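Local coordinates for glycerol uptake operon antiterminator-related protein (Thermotoga maritima, PDB 1VKF) that probably takes part in transcriptional control of glycerol uptake, like the glycerol-3-phosphate responsive antiterminators it resembles, though its function is unconfirmed, at residues G56-V61 against G83-I88; G156-E161 against R179-M184; V129-V134 against G149-A154. All coordinates share one frame; numbering follows the deposited sequence.

Overall arrangement
Contacts 1 and 3 belong to one curled parallel sheet, the barrel expected of a family in the TIM-barrel clan. Contact 1 pairs strand 58-62 with strand 86-89, contact 3 pairs strand 131-135 with strand 151-155, and strand 105-110 lies between the two pairs. Their centres are about 16 Å apart, with nearest atoms about 4 Å apart. Contact 2 lies farther out, about 21 Å from contact 1 and about 19 Å from contact 3 between centres, where the loop after strand 151-155 meets the C-terminal helix 179-182. Along the chain contact 1 closes first, then contact 3, then contact 2; contacts 3 and 2 adjoin in sequence, so strand 151-155 leads straight from the sheet into the surface loop of contact 2.

Contact 1 (G56-V61 against G83-I88); sequences GKTVFV and GADGII
Val59 is gripped by Asp85 through both its amide and its carbonyl. Val59 N gives a nearly straight bond to Asp85 OD2 (2.9 Å, 166° at the hydrogen), using the carboxylate lone pair that faces away from OD1. Val59 O receives Asp85 N at 2.8 Å, almost along the C=O axis, and a weak second bond from Gly86 N. Asp85 can do this because its CG lies anti to its own carbonyl carbon (chi1 -63°), which folds the carboxylate back toward Thr58 and Val59; the Thr58 side chain crosses it at about a right angle, with Thr58 CG2 3.8 Å from Asp85 OD2.

Farther along, regular parallel pairing takes over. Val61 N bonds to Gly86 O, and Val61 O accepts a bond from Ile88 N at 2.9 Å. The Phe60 ring lies over Gly86, whose CA sits 3.9 Å from the ring centroid and 24° off its normal, a CH-pi contact over the face. Ile88 CD1 meets Phe60 CB at 3.8 Å, while on the face bearing Val61, its CG2 touches CB of Ala84, just ahead of the strand, at 3.7 Å.

In the next shell, Lys53 on helix 45-54 makes a salt bridge to Asp85 OD2 and also bonds to Lys57 O. Phe14 meets the Phe60 ring edge-to-face, and Val79 of helix 73-82 packs on Val61, Ala84 and Ile87. Gly56 and Gly83 each end the preceding helix in a Schellman motif, turning the chain into the neighbouring barrel strands. With OD2 shared between an amide and a lysine ammonium, Asp85 is probably held as a carboxylate, tying the start of this strand pair to helix 45-54.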
loop_
_atom_site.group_PDB
_atom_site.type_symbol
_atom_site.label_atom_id
_atom_site.label_comp_id
_atom_site.label_asym_id
_atom_site.label_seq_id
_atom_site.Cartn_x
_atom_site.Cartn_y
_atom_site.Cartn_z
ATOM N N GLY A 56 -6.297 -6.834 15.397
ATOM C CA GLY A 56 -6.776 -7.805 14.442
ATOM C C GLY A 56 -6.610 -7.390 12.983
ATOM O O GLY A 56 -7.244 -7.942 12.112
ATOM N N LYS A 57 -5.765 -6.401 12.727
ATOM C CA LYS A 57 -5.558 -5.900 11.376
ATOM C C LYS A 57 -4.491 -6.684 10.620
ATOM O O LYS A 57 -3.546 -7.196 11.215
ATOM C CB LYS A 57 -5.142 -4.456 11.421
ATOM C CG LYS A 57 -6.096 -3.528 12.189
ATOM C CD LYS A 57 -7.558 -3.681 11.836
ATOM C CE LYS A 57 -8.533 -2.814 12.654
ATOM N NZ LYS A 57 -9.925 -3.001 12.200
ATOM N N THR A 58 -4.651 -6.730 9.317
ATOM C CA THR A 58 -3.584 -7.100 8.402
ATOM C C THR A 58 -2.833 -5.830 8.095
ATOM O O THR A 58 -3.446 -4.821 7.685
ATOM C CB THR A 58 -4.189 -7.683 7.107
ATOM O OG1 THR A 58 -4.868 -8.892 7.419
ATOM C CG2 THR A 58 -3.105 -8.083 6.077
ATOM N N VAL A 59 -1.517 -5.868 8.255
ATOM C CA VAL A 59 -0.713 -4.647 8.174
ATOM C C VAL A 59 0.398 -4.776 7.132
ATOM O O VAL A 59 1.235 -5.666 7.216
ATOM C CB VAL A 59 -0.094 -4.233 9.543
ATOM C CG1 VAL A 59 0.630 -2.898 9.432
ATOM C CG2 VAL A 59 -1.131 -4.171 10.611
ATOM N N PHE A 60 0.363 -3.884 6.140
ATOM C CA PHE A 60 1.447 -3.689 5.203
ATOM C C PHE A 60 2.199 -2.416 5.605
ATOM O O PHE A 60 1.616 -1.415 6.083
ATOM C CB PHE A 60 0.932 -3.607 3.737
ATOM C CG PHE A 60 0.562 -4.906 3.159
ATOM C CD1 PHE A 60 -0.506 -5.639 3.660
ATOM C CD2 PHE A 60 1.283 -5.366 2.124
ATOM C CE1 PHE A 60 -0.822 -6.867 3.102
ATOM C CE2 PHE A 60 0.959 -6.612 1.520
ATOM C CZ PHE A 60 -0.069 -7.343 2.047
ATOM N N VAL A 61 3.526 -2.503 5.558
ATOM C CA VAL A 61 4.372 -1.416 5.982
ATOM C C VAL A 61 5.055 -0.816 4.757
ATOM O O VAL A 61 5.646 -1.537 3.971
ATOM C CB VAL A 61 5.488 -1.907 6.926
ATOM C CG1 VAL A 61 6.469 -0.805 7.253
ATOM C CG2 VAL A 61 4.844 -2.414 8.192
ATOM N N GLY A 83 6.888 -7.909 12.530
ATOM C CA GLY A 83 5.521 -8.445 12.570
ATOM C C GLY A 83 4.593 -8.031 11.423
ATOM O O GLY A 83 3.372 -8.240 11.476
ATOM N N ALA A 84 5.165 -7.484 10.363
ATOM C CA ALA A 84 4.360 -7.027 9.209
ATOM C C ALA A 84 3.851 -8.210 8.427
ATOM O O ALA A 84 4.504 -9.236 8.311
ATOM C CB ALA A 84 5.191 -6.101 8.309
ATOM N N ASP A 85 2.660 -8.040 7.864
ATOM C CA ASP A 85 2.126 -9.013 6.964
ATOM C C ASP A 85 2.663 -8.890 5.565
ATOM O O ASP A 85 2.636 -9.855 4.778
ATOM C CB ASP A 85 0.604 -8.968 6.965
ATOM C CG ASP A 85 0.040 -9.316 8.311
ATOM O OD1 ASP A 85 0.358 -10.417 8.849
ATOM O OD2 ASP A 85 -0.614 -8.491 8.974
ATOM N N GLY A 86 3.105 -7.710 5.230
ATOM C CA GLY A 86 3.695 -7.442 3.930
ATOM C C GLY A 86 4.324 -6.063 3.849
ATOM O O GLY A 86 4.331 -5.267 4.807
ATOM N N ILE A 87 4.877 -5.768 2.674
ATOM C CA ILE A 87 5.513 -4.524 2.452
ATOM C C ILE A 87 4.904 -3.778 1.274
ATOM O O ILE A 87 4.364 -4.360 0.369
ATOM C CB ILE A 87 7.038 -4.653 2.276
ATOM C CG1 ILE A 87 7.399 -5.444 1.043
ATOM C CG2 ILE A 87 7.704 -5.309 3.530
ATOM C CD1 ILE A 87 7.721 -4.624 -0.118
ATOM N N ILE A 88 5.088 -2.471 1.296
ATOM C CA ILE A 88 4.794 -1.552 0.201
ATOM C C ILE A 88 6.098 -0.835 -0.133
ATOM O O ILE A 88 6.880 -0.524 0.748
ATOM C CB ILE A 88 3.813 -0.477 0.675
ATOM C CG1 ILE A 88 2.452 -1.089 1.033
ATOM C CG2 ILE A 88 3.593 0.591 -0.395
ATOM C CD1 ILE A 88 1.709 -0.278 2.029
#

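Contact 2 (G156-E161 against R179-M184); sequences GLVETE and RILWKM
Val158 begins the contact, pointing its side chain at helix 179-182, where Val158 CG1 meets Leu181 CD1 at 4.1 Å. Leu181 CD1 also lies 3.9 Å from Val158 O, so Leu181 spans both the valine branch and its peptide. The two side chains cross obliquely, and Val158 also touches Ala164 and Ile167 of helix 161-167.

CB of Thr160 points away from segment 179-184, and the residue takes the N-cap position of helix 161-167, its OG1 bonded to Glu163 N. Thr160 O lies 4.1 Å from Leu181 CD2.

At Glu161, Leu181 CD2 approaches CA at 3.9 Å. Leu181 thus straddles the end of the loop, CD1 toward Val158 and CD2 toward the first residue of helix 161-167. Glu161 CG stands anti to its backbone N (chi1 175°), and the extended chain carries its aliphatic part past selenomethionine Met184. Here Met184 CE comes to 3.6 Å from Glu161 CG, its selenoether bent at the last torsion (chi3 -71°). The carboxylate continues to a salt bridge between Glu161 OE2 and Arg165 NE.

The loop leads from barrel strand 151-155 into helix 161-167, while helix 179-182 follows the neighbouring strand 173-176, so the contact joins the chain leaving two adjacent barrel strands. This joint consists of dispersion contacts, with the acidic group engaged along its own helix. Such contacts impose little direction on their partners; the Thr160 cap gives the loop side a polar hold independent of Leu181 and Met184.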
loop_
_atom_site.group_PDB
_atom_site.type_symbol
_atom_site.label_atom_id
_atom_site.label_comp_id
_atom_site.label_asym_id
_atom_site.label_seq_id
_atom_site.Cartn_x
_atom_site.Cartn_y
_atom_site.Cartn_z
ATOM N N GLY A 156 -4.213 8.529 -2.788
ATOM C CA GLY A 156 -3.752 9.894 -2.978
ATOM C C GLY A 156 -4.781 10.866 -3.477
ATOM O O GLY A 156 -5.379 10.677 -4.526
ATOM N N LEU A 157 -5.032 11.912 -2.692
ATOM C CA LEU A 157 -5.926 13.012 -3.041
ATOM C C LEU A 157 -7.388 12.574 -3.301
ATOM O O LEU A 157 -8.100 13.213 -4.061
ATOM C CB LEU A 157 -5.384 13.825 -4.214
ATOM C CG LEU A 157 -3.974 14.391 -4.048
ATOM C CD1 LEU A 157 -3.469 15.140 -5.311
ATOM C CD2 LEU A 157 -3.930 15.345 -2.858
ATOM N N VAL A 158 -7.795 11.458 -2.716
ATOM C CA VAL A 158 -9.200 11.084 -2.743
ATOM C C VAL A 158 -9.909 11.884 -1.635
ATOM O O VAL A 158 -9.793 11.559 -0.460
ATOM C CB VAL A 158 -9.381 9.584 -2.588
ATOM C CG1 VAL A 158 -10.884 9.219 -2.575
ATOM C CG2 VAL A 158 -8.647 8.861 -3.721
ATOM N N GLU A 159 -10.600 12.945 -2.032
ATOM C CA GLU A 159 -11.020 14.014 -1.124
ATOM C C GLU A 159 -12.512 14.066 -0.764
ATOM O O GLU A 159 -12.910 14.876 0.075
ATOM C CB GLU A 159 -10.610 15.371 -1.690
ATOM C CG GLU A 159 -9.097 15.533 -1.684
ATOM C CD GLU A 159 -8.629 16.953 -1.977
ATOM O OE1 GLU A 159 -9.380 17.729 -2.600
ATOM O OE2 GLU A 159 -7.476 17.251 -1.617
ATOM N N THR A 160 -13.334 13.227 -1.387
ATOM C CA THR A 160 -14.756 13.198 -1.056
ATOM C C THR A 160 -15.271 11.782 -1.149
ATOM O O THR A 160 -14.684 10.940 -1.824
ATOM C CB THR A 160 -15.587 14.061 -2.040
ATOM O OG1 THR A 160 -15.509 13.502 -3.350
ATOM C CG2 THR A 160 -15.045 15.452 -2.205
ATOM N N GLU A 161 -16.425 11.548 -0.545
ATOM C CA GLU A 161 -17.099 10.277 -0.693
ATOM C C GLU A 161 -17.455 9.971 -2.153
ATOM O O GLU A 161 -17.406 8.821 -2.606
ATOM C CB GLU A 161 -18.357 10.249 0.171
ATOM C CG GLU A 161 -19.182 9.002 -0.005
ATOM C CD GLU A 161 -20.257 8.888 1.082
ATOM O OE1 GLU A 161 -19.927 9.039 2.292
ATOM O OE2 GLU A 161 -21.413 8.650 0.711
ATOM N N ARG A 179 -10.836 9.340 8.229
ATOM C CA ARG A 179 -11.704 8.626 9.117
ATOM C C ARG A 179 -13.130 8.626 8.588
ATOM O O ARG A 179 -13.873 7.695 8.822
ATOM C CB ARG A 179 -11.651 9.287 10.507
ATOM C CG ARG A 179 -10.589 8.670 11.409
ATOM C CD ARG A 179 -9.195 8.673 10.869
ATOM N NE ARG A 179 -8.236 8.246 11.912
ATOM C CZ ARG A 179 -6.915 8.219 11.751
ATOM N NH1 ARG A 179 -6.359 8.573 10.588
ATOM N NH2 ARG A 179 -6.131 7.808 12.758
ATOM N N ILE A 180 -13.515 9.677 7.859
ATOM C CA ILE A 180 -14.839 9.710 7.272
ATOM C C ILE A 180 -14.975 8.611 6.227
ATOM O O ILE A 180 -15.955 7.890 6.217
ATOM C CB ILE A 180 -15.080 11.087 6.612
ATOM C CG1 ILE A 180 -15.256 12.139 7.709
ATOM C CG2 ILE A 180 -16.277 11.028 5.680
ATOM C CD1 ILE A 180 -14.934 13.584 7.243
ATOM N N LEU A 181 -13.974 8.467 5.360
ATOM C CA LEU A 181 -14.022 7.407 4.357
ATOM C C LEU A 181 -13.975 6.015 4.974
ATOM O O LEU A 181 -14.601 5.061 4.450
ATOM C CB LEU A 181 -12.913 7.546 3.298
ATOM C CG LEU A 181 -12.972 8.830 2.458
ATOM C CD1 LEU A 181 -11.841 8.859 1.439
ATOM C CD2 LEU A 181 -14.348 8.952 1.787
ATOM N N TRP A 182 -13.318 5.877 6.108
ATOM C CA TRP A 182 -13.262 4.570 6.805
ATOM C C TRP A 182 -14.660 4.056 7.171
ATOM O O TRP A 182 -14.880 2.845 7.262
ATOM C CB TRP A 182 -12.427 4.637 8.058
ATOM C CG TRP A 182 -10.958 4.901 7.862
ATOM C CD1 TRP A 182 -10.287 5.094 6.690
ATOM C CD2 TRP A 182 -9.983 5.025 8.907
ATOM N NE1 TRP A 182 -8.958 5.333 6.940
ATOM C CE2 TRP A 182 -8.739 5.306 8.291
ATOM C CE3 TRP A 182 -10.037 4.929 10.309
ATOM C CZ2 TRP A 182 -7.567 5.455 9.021
ATOM C CZ3 TRP A 182 -8.874 5.097 11.033
ATOM C CH2 TRP A 182 -7.659 5.367 10.390
ATOM N N LYS A 183 -15.593 4.986 7.340
ATOM C CA LYS A 183 -16.941 4.665 7.807
ATOM C C LYS A 183 -17.925 4.460 6.681
ATOM O O LYS A 183 -19.046 4.067 6.937
ATOM C CB LYS A 183 -17.436 5.804 8.710
ATOM C CG LYS A 183 -16.743 5.890 10.042
ATOM C CD LYS A 183 -17.299 7.047 10.863
ATOM C CE LYS A 183 -16.331 7.525 11.933
ATOM N NZ LYS A 183 -15.966 6.480 12.931
HETATM N N MSE A 184 -17.546 4.746 5.435
HETATM C CA MSE A 184 -18.582 4.915 4.395
HETATM C C MSE A 184 -19.285 3.590 4.094
HETATM O O MSE A 184 -18.677 2.529 4.266
HETATM C CB MSE A 184 -17.972 5.532 3.132
HETATM C CG MSE A 184 -17.067 4.625 2.404
HETATM SE SE MSE A 184 -16.248 5.644 0.838
HETATM C CE MSE A 184 -17.773 5.731 -0.171
#

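Contact 3 (V129-V134 against G149-A154); sequences VDVVEV and GRTVIA
Arg150 CG lies beside its backbone N (chi1 -59°), and the chain stays extended to NE, carrying the guanidinium back alongside Val129. There Arg150 NH1 bonds to Val129 O at 3.0 Å; the carbonyl oxygen lies in the guanidinium plane, whereas the donor stands 55° out of the carbonyl plane. For Ile153, chi1 of -61° and an extended chain beyond it send CD1 to Val131 CG1, 3.8 Å away. The extended Glu133 chain passes Ile153 with Glu133 CG 3.5 Å from Ile153 O.

The two strands pair in parallel within a beta-alpha-beta unit, in which helix 140-144 connects strands 131-135 and 151-155 of the barrel. The backbone ladder starts with Thr151 N to Asp130 O. Val132 N donates to Thr151 O, and Val132 O accepts Ile153 N at 2.9 Å; Val134 N then bonds to Ile153 O.

Val131, Thr151, Glu133 and Ile153 share one face of the sheet, where Val131 and Thr151 lie side by side. On the face bearing Val134 and Val152, the methyls Val134 CG2 and Val152 CG1 meet at 3.7 Å against helix 140-144. Glu133 OE1 forms a salt bridge with Arg108 NE of strand 105-110, and a citrate, probably from the crystallisation liquor, lies close to the Glu133 side chain.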
loop_
_atom_site.group_PDB
_atom_site.type_symbol
_atom_site.label_atom_id
_atom_site.label_comp_id
_atom_site.label_asym_id
_atom_site.label_seq_id
_atom_site.Cartn_x
_atom_site.Cartn_y
_atom_site.Cartn_z
ATOM N N VAL A 129 3.919 -8.388 -11.290
ATOM C CA VAL A 129 3.325 -7.713 -10.143
ATOM C C VAL A 129 1.816 -7.945 -10.078
ATOM O O VAL A 129 1.080 -7.534 -10.966
ATOM C CB VAL A 129 3.604 -6.223 -10.206
ATOM C CG1 VAL A 129 2.932 -5.518 -9.058
ATOM C CG2 VAL A 129 5.105 -5.961 -10.254
ATOM N N ASP A 130 1.355 -8.587 -9.014
ATOM C CA ASP A 130 -0.057 -8.932 -8.876
ATOM C C ASP A 130 -0.870 -7.751 -8.309
ATOM O O ASP A 130 -2.027 -7.600 -8.629
ATOM C CB ASP A 130 -0.220 -10.094 -7.896
ATOM C CG ASP A 130 0.640 -11.298 -8.253
ATOM O OD1 ASP A 130 0.557 -11.755 -9.415
ATOM O OD2 ASP A 130 1.427 -11.838 -7.425
ATOM N N VAL A 131 -0.239 -7.003 -7.409
ATOM C CA VAL A 131 -0.892 -5.931 -6.615
ATOM C C VAL A 131 -0.122 -4.612 -6.717
ATOM O O VAL A 131 1.062 -4.503 -6.373
ATOM C CB VAL A 131 -1.064 -6.304 -5.127
ATOM C CG1 VAL A 131 -1.856 -5.216 -4.367
ATOM C CG2 VAL A 131 -1.780 -7.658 -5.001
ATOM N N VAL A 132 -0.804 -3.617 -7.256
ATOM C CA VAL A 132 -0.193 -2.334 -7.525
ATOM C C VAL A 132 -1.011 -1.241 -6.832
ATOM O O VAL A 132 -2.234 -1.291 -6.891
ATOM C CB VAL A 132 -0.186 -2.019 -9.062
ATOM C CG1 VAL A 132 0.505 -0.719 -9.292
ATOM C CG2 VAL A 132 0.488 -3.107 -9.845
ATOM N N GLU A 133 -0.343 -0.286 -6.205
ATOM C CA GLU A 133 -0.961 0.928 -5.677
ATOM C C GLU A 133 -0.685 2.097 -6.604
ATOM O O GLU A 133 0.462 2.503 -6.789
ATOM C CB GLU A 133 -0.493 1.229 -4.267
ATOM C CG GLU A 133 -1.210 2.432 -3.614
ATOM C CD GLU A 133 -0.699 2.706 -2.218
ATOM O OE1 GLU A 133 0.475 3.063 -2.104
ATOM O OE2 GLU A 133 -1.498 2.595 -1.279
ATOM N N VAL A 134 -1.748 2.624 -7.168
ATOM C CA VAL A 134 -1.646 3.716 -8.160
ATOM C C VAL A 134 -1.998 5.030 -7.517
ATOM O O VAL A 134 -3.065 5.187 -6.922
ATOM C CB VAL A 134 -2.545 3.472 -9.352
ATOM C CG1 VAL A 134 -2.488 4.670 -10.303
ATOM C CG2 VAL A 134 -2.172 2.167 -10.052
ATOM N N GLY A 149 -6.989 -8.134 -14.720
ATOM C CA GLY A 149 -6.427 -9.254 -13.986
ATOM C C GLY A 149 -5.505 -8.884 -12.818
ATOM O O GLY A 149 -5.169 -9.740 -12.006
ATOM N N ARG A 150 -5.042 -7.645 -12.732
ATOM C CA ARG A 150 -4.191 -7.283 -11.604
ATOM C C ARG A 150 -5.008 -6.460 -10.640
ATOM O O ARG A 150 -5.950 -5.783 -11.045
ATOM C CB ARG A 150 -2.916 -6.570 -12.064
ATOM C CG ARG A 150 -2.103 -7.485 -13.022
ATOM C CD ARG A 150 -0.909 -6.850 -13.621
ATOM N NE ARG A 150 -0.462 -7.617 -14.786
ATOM C CZ ARG A 150 0.520 -8.511 -14.786
ATOM N NH1 ARG A 150 1.183 -8.831 -13.689
ATOM N NH2 ARG A 150 0.810 -9.124 -15.918
ATOM N N THR A 151 -4.672 -6.567 -9.359
ATOM C CA THR A 151 -5.340 -5.815 -8.301
ATOM C C THR A 151 -4.764 -4.425 -8.229
ATOM O O THR A 151 -3.556 -4.272 -8.087
ATOM C CB THR A 151 -5.128 -6.519 -6.977
ATOM O OG1 THR A 151 -5.669 -7.832 -7.052
ATOM C CG2 THR A 151 -5.933 -5.860 -5.879
ATOM N N VAL A 152 -5.612 -3.409 -8.363
ATOM C CA VAL A 152 -5.195 -2.027 -8.191
ATOM C C VAL A 152 -5.807 -1.434 -6.905
ATOM O O VAL A 152 -7.007 -1.537 -6.654
ATOM C CB VAL A 152 -5.567 -1.161 -9.423
ATOM C CG1 VAL A 152 -5.226 0.324 -9.175
ATOM C CG2 VAL A 152 -4.863 -1.691 -10.667
ATOM N N ILE A 153 -4.949 -0.839 -6.087
ATOM C CA ILE A 153 -5.356 -0.030 -4.965
ATOM C C ILE A 153 -5.082 1.404 -5.340
ATOM O O ILE A 153 -3.964 1.763 -5.731
ATOM C CB ILE A 153 -4.537 -0.406 -3.735
ATOM C CG1 ILE A 153 -4.746 -1.857 -3.364
ATOM C CG2 ILE A 153 -4.881 0.545 -2.551
ATOM C CD1 ILE A 153 -3.649 -2.420 -2.513
ATOM N N ALA A 154 -6.101 2.233 -5.235
ATOM C CA ALA A 154 -5.957 3.640 -5.492
ATOM C C ALA A 154 -5.514 4.347 -4.246
ATOM O O ALA A 154 -5.954 4.027 -3.168
ATOM C CB ALA A 154 -7.258 4.211 -5.957
#